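Uncharacterized protein YJL217W (Saccharomyces cerevisiae, PDB 3O12) functions in the galactose metabolic pathway via GAL83 and may control the level of the enolase ENO1. Local coordinates at residues A123-V128 with I161-D166. Residues are numbered along the deposited sequence; the frame is centred on the assembly and turned at random.
Sequences AMLSSV and IQVSSD. With EDO (1,2-ethanediol), chain I; EDO (1,2-ethanediol), chain F.
Leu125 and Val163 meet tip to tip in a face-to-face contact between two antiparallel sheets, strand 122-131 belonging to one and strand 158-164 to the other. Leu125 CD2 lies 3.8 Å from Val163 CG1. CG of Leu125 is anti to the backbone N (chi1 -172°) and CD2 in turn anti to CA, an extended chain that carries this methyl to Val163. Two residues on from Leu125 and two back from Val163, Ile161 CD1 comes to 4.0 Å from Ser127 CB. No hydrogen bond joins the segments; the CA atoms of Leu125 and Val163 are 9.0 Å apart. Val173, on strand 172-177 beside 158-164, packs against Leu125, Ile161 and Val163. Buried Ser127 hydrogen-bonds through OG to O2 of the chain I 1,2-ethanediol (2.6 Å) and to Arg174 NH1. Ser126 OG, on the other face of the strand, hydrogen-bonds O2 of the chain F diol (2.6 Å) and Trp136 NE1; both diols probably come from the crystallisation liquor. Where strand 158-164 ends, Asp166 N donates to Ser164 OG (3.2 Å, 158° at the hydrogen), an ST turn. Apolar side chains meeting between two antiparallel sheets, without backbone bonds across the gap, are characteristic of a beta-sandwich core, here within the DUF1349 region.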
# COMPACT_ATOMS: atom_id res chain seq x y z
N ALA A 123 -7.19 14.88 -0.51
CA ALA A 123 -6.39 13.70 -0.82
C ALA A 123 -5.11 13.81 0.01
O ALA A 123 -4.35 14.78 -0.11
CB ALA A 123 -6.06 13.64 -2.29
N MSE A 124 -4.91 12.82 0.87
CA MSE A 124 -3.80 12.82 1.81
C MSE A 124 -2.79 11.76 1.43
O MSE A 124 -3.17 10.65 1.06
CB MSE A 124 -4.31 12.51 3.21
CG MSE A 124 -5.39 13.45 3.68
SE MSE A 124 -4.64 15.13 4.30
CE MSE A 124 -4.11 14.59 6.08
N LEU A 125 -1.51 12.10 1.51
CA LEU A 125 -0.47 11.08 1.49
C LEU A 125 -0.36 10.56 2.92
O LEU A 125 -0.09 11.31 3.86
CB LEU A 125 0.87 11.65 1.02
CG LEU A 125 1.97 10.61 0.79
CD1 LEU A 125 1.57 9.62 -0.28
CD2 LEU A 125 3.28 11.28 0.44
N SER A 126 -0.58 9.26 3.06
CA SER A 126 -0.77 8.65 4.36
C SER A 126 0.03 7.37 4.46
O SER A 126 0.23 6.66 3.47
CB SER A 126 -2.26 8.34 4.53
OG SER A 126 -2.52 7.61 5.71
N SER A 127 0.50 7.06 5.66
CA SER A 127 1.09 5.76 5.92
C SER A 127 0.70 5.28 7.30
O SER A 127 0.52 6.08 8.22
CB SER A 127 2.62 5.78 5.76
OG SER A 127 3.23 6.66 6.67
N VAL A 128 0.55 3.97 7.42
CA VAL A 128 0.23 3.34 8.70
C VAL A 128 1.20 2.20 8.92
O VAL A 128 1.24 1.26 8.12
CB VAL A 128 -1.20 2.80 8.73
CG1 VAL A 128 -1.49 2.13 10.10
CG2 VAL A 128 -2.21 3.92 8.48
N ILE A 161 9.92 4.54 2.95
CA ILE A 161 8.92 4.79 1.91
C ILE A 161 9.24 6.08 1.20
O ILE A 161 9.48 7.10 1.86
CB ILE A 161 7.53 5.01 2.53
CG1 ILE A 161 7.14 3.86 3.44
CG2 ILE A 161 6.49 5.21 1.43
CD1 ILE A 161 5.84 4.12 4.16
N GLN A 162 9.22 6.05 -0.13
CA GLN A 162 9.37 7.25 -0.94
C GLN A 162 8.19 7.34 -1.90
O GLN A 162 7.57 6.33 -2.27
CB GLN A 162 10.67 7.20 -1.74
CG GLN A 162 11.92 7.17 -0.89
CD GLN A 162 13.15 6.81 -1.70
OE1 GLN A 162 13.76 7.66 -2.36
NE2 GLN A 162 13.52 5.54 -1.66
N VAL A 163 7.87 8.56 -2.32
CA VAL A 163 6.77 8.79 -3.26
C VAL A 163 7.30 9.61 -4.43
O VAL A 163 8.29 10.33 -4.29
CB VAL A 163 5.60 9.53 -2.55
CG1 VAL A 163 6.03 10.93 -2.11
CG2 VAL A 163 4.39 9.62 -3.45
N SER A 164 6.65 9.50 -5.58
CA SER A 164 7.06 10.31 -6.72
C SER A 164 5.88 10.69 -7.61
O SER A 164 4.97 9.89 -7.81
CB SER A 164 8.11 9.58 -7.55
OG SER A 164 8.54 10.38 -8.65
N SER A 165 5.90 11.91 -8.14
CA SER A 165 4.87 12.34 -9.08
C SER A 165 5.35 12.24 -10.52
O SER A 165 4.57 12.41 -11.45
CB SER A 165 4.48 13.79 -8.79
OG SER A 165 5.57 14.65 -9.03
N ASP A 166 6.64 11.94 -10.71
CA ASP A 166 7.22 11.99 -12.05
C ASP A 166 8.16 10.83 -12.39
O ASP A 166 8.67 10.74 -13.51
CB ASP A 166 7.92 13.34 -12.28
CG ASP A 166 9.04 13.61 -11.28
OD1 ASP A 166 9.54 14.76 -11.26
OD2 ASP A 166 9.42 12.70 -10.51
C1 EDO I . 2.91 11.27 5.08
O1 EDO I . 3.93 11.84 5.91
C2 EDO I . 2.42 9.98 5.71
O2 EDO I . 3.53 9.22 6.18
C1 EDO F . -2.66 4.10 3.21
O1 EDO F . -3.24 5.07 2.32
C2 EDO F . -2.26 4.74 4.53
O2 EDO F . -3.44 5.19 5.20